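Local coordinates for protein antitoxin of toxin-antitoxin system VAPB (Rickettsia felis, PDB 3ZVK) that neutralises its cognate toxin VapC2, a ribonuclease, as the antitoxin of a type II toxin-antitoxin pair, and binds DNA from their probable promoter, at residues Val25-Val30 / Leu42-Lys47. Sequence-based numbering, arbitrary orientation.
Sequences VKEVSV and LPNSWK
L42 meets the edge of the strand at E27 and S29 through both its backbone and its side chain. Its N donates a hydrogen bond to E27 O (3.1 Å, N-H...O angle 152°), a bond that carries the pairing of strands 27-33 and 36-41 one residue past the end of the second strand; the next residue, P43, has no N-H to offer, which suits a chain that is leaving the sheet. From L42 the side chain runs along the strand. Its CB sits between S29 N and E27 O, 3.7 Å from each, and CG, anti to the backbone N (chi1 -164°), leads on to S29, where CD1 is the methyl that comes within 3.8 Å of S29 CB. That methyl meets the apolar CH2 of S29 and not its hydroxyl.

This hairpin belongs to the SpoVT-AbrB (MazE-like) region of VapB, the DNA-binding part of such antitoxins, and its sheet runs on into a second subunit through an antiparallel ladder at E27 and V28. V28 turns its side chain from L42 and packs on I6 of that subunit, a place suited to a branched apolar residue.

In the loop leading into the strand, V25 CG1 lies 4.0 Å from P43 CB, an oblique apolar touch between a branched side chain and a rigid ring. E27 places its CB 3.6 Å from L42 O and then extends past CG. Its OE1 stops 3.9 Å from N44 ND2, too far for a hydrogen bond, with the carboxylate and amide planes 52° apart; the carboxylate is held instead by a salt bridge from OE2 to K5 NZ of the second subunit. Further along, S45 N-caps helix 46-55, and N44 O accepts a hydrogen bond from R67 of the toxin chain.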
loop_
_atom_site.group_PDB
_atom_site.type_symbol
_atom_site.label_atom_id
_atom_site.label_comp_id
_atom_site.label_asym_id
_atom_site.label_seq_id
_atom_site.Cartn_x
_atom_site.Cartn_y
_atom_site.Cartn_z
ATOM N N VAL F 25 0.830 9.040 -8.871
ATOM C CA VAL F 25 1.398 10.392 -9.038
ATOM C C VAL F 25 0.272 11.361 -9.458
ATOM O O VAL F 25 -0.788 10.903 -9.870
ATOM C CB VAL F 25 2.605 10.412 -10.024
ATOM C CG1 VAL F 25 3.778 9.615 -9.465
ATOM C CG2 VAL F 25 2.211 9.890 -11.403
ATOM N N LYS F 26 0.478 12.681 -9.339
ATOM C CA LYS F 26 -0.580 13.640 -9.699
ATOM C C LYS F 26 -0.357 14.238 -11.086
ATOM O O LYS F 26 -1.242 14.897 -11.638
ATOM C CB LYS F 26 -0.744 14.723 -8.617
ATOM C CG LYS F 26 -1.302 14.137 -7.314
ATOM C CD LYS F 26 -2.315 15.045 -6.648
ATOM C CE LYS F 26 -3.358 14.323 -5.805
ATOM N NZ LYS F 26 -2.815 13.683 -4.574
ATOM N N GLU F 27 0.829 13.966 -11.655
ATOM C CA GLU F 27 1.240 14.428 -12.961
ATOM C C GLU F 27 1.871 13.288 -13.748
ATOM O O GLU F 27 2.513 12.412 -13.170
ATOM C CB GLU F 27 2.240 15.581 -12.821
ATOM C CG GLU F 27 1.583 16.928 -12.581
ATOM C CD GLU F 27 2.513 18.126 -12.642
ATOM O OE1 GLU F 27 3.581 18.084 -11.988
ATOM O OE2 GLU F 27 2.170 19.109 -13.341
ATOM N N VAL F 28 1.695 13.307 -15.077
ATOM C CA VAL F 28 2.271 12.324 -15.987
ATOM C C VAL F 28 2.884 12.993 -17.188
ATOM O O VAL F 28 2.469 14.078 -17.582
ATOM C CB VAL F 28 1.286 11.206 -16.432
ATOM C CG1 VAL F 28 0.994 10.218 -15.309
ATOM C CG2 VAL F 28 0.002 11.760 -17.054
ATOM N N SER F 29 3.846 12.315 -17.796
ATOM C CA SER F 29 4.510 12.739 -19.025
ATOM C C SER F 29 3.631 12.245 -20.203
ATOM O O SER F 29 3.128 11.129 -20.146
ATOM C CB SER F 29 5.911 12.130 -19.094
ATOM O OG SER F 29 5.968 10.862 -19.740
ATOM N N VAL F 30 3.408 13.063 -21.228
ATOM C CA VAL F 30 2.624 12.663 -22.408
ATOM C C VAL F 30 3.529 12.759 -23.618
ATOM O O VAL F 30 4.031 13.841 -23.919
ATOM C CB VAL F 30 1.315 13.474 -22.645
ATOM C CG1 VAL F 30 0.481 12.867 -23.769
ATOM C CG2 VAL F 30 0.498 13.611 -21.378
ATOM N N LEU F 42 5.171 10.970 -13.704
ATOM C CA LEU F 42 6.077 12.115 -13.634
ATOM C C LEU F 42 6.029 12.835 -12.267
ATOM O O LEU F 42 5.392 13.896 -12.139
ATOM C CB LEU F 42 5.795 13.082 -14.788
ATOM C CG LEU F 42 6.855 14.113 -15.087
ATOM C CD1 LEU F 42 7.787 13.631 -16.188
ATOM C CD2 LEU F 42 6.217 15.387 -15.485
ATOM N N PRO F 43 6.695 12.282 -11.220
ATOM C CA PRO F 43 6.724 13.002 -9.936
ATOM C C PRO F 43 7.824 14.075 -9.936
ATOM O O PRO F 43 8.876 13.898 -10.570
ATOM C CB PRO F 43 6.985 11.893 -8.913
ATOM C CG PRO F 43 7.741 10.826 -9.682
ATOM C CD PRO F 43 7.522 11.053 -11.168
ATOM N N ASN F 44 7.559 15.204 -9.248
ATOM C CA ASN F 44 8.497 16.319 -9.086
ATOM C C ASN F 44 9.661 15.801 -8.256
ATOM O O ASN F 44 9.418 15.121 -7.265
ATOM C CB ASN F 44 7.818 17.490 -8.344
ATOM C CG ASN F 44 6.949 18.381 -9.207
ATOM O OD1 ASN F 44 7.406 18.960 -10.210
ATOM N ND2 ASN F 44 5.692 18.566 -8.796
ATOM N N SER F 45 10.911 16.061 -8.659
ATOM C CA SER F 45 12.060 15.588 -7.873
ATOM C C SER F 45 12.203 16.449 -6.616
ATOM O O SER F 45 11.696 17.574 -6.601
ATOM C CB SER F 45 13.347 15.650 -8.703
ATOM O OG SER F 45 13.939 16.941 -8.770
ATOM N N TRP F 46 12.916 15.955 -5.577
ATOM C CA TRP F 46 13.187 16.788 -4.405
ATOM C C TRP F 46 14.023 18.011 -4.790
ATOM O O TRP F 46 13.847 19.059 -4.166
ATOM C CB TRP F 46 13.848 16.009 -3.271
ATOM C CG TRP F 46 12.874 15.327 -2.356
ATOM C CD1 TRP F 46 12.746 13.985 -2.162
ATOM C CD2 TRP F 46 11.913 15.954 -1.486
ATOM N NE1 TRP F 46 11.802 13.735 -1.197
ATOM C CE2 TRP F 46 11.267 14.925 -0.770
ATOM C CE3 TRP F 46 11.567 17.289 -1.208
ATOM C CZ2 TRP F 46 10.270 15.186 0.187
ATOM C CZ3 TRP F 46 10.566 17.543 -0.283
ATOM C CH2 TRP F 46 9.922 16.501 0.395
ATOM N N LYS F 47 14.893 17.888 -5.846
ATOM C CA LYS F 47 15.725 18.981 -6.387
ATOM C C LYS F 47 14.812 20.078 -6.943
ATOM O O LYS F 47 15.028 21.253 -6.645
ATOM C CB LYS F 47 16.678 18.498 -7.502
#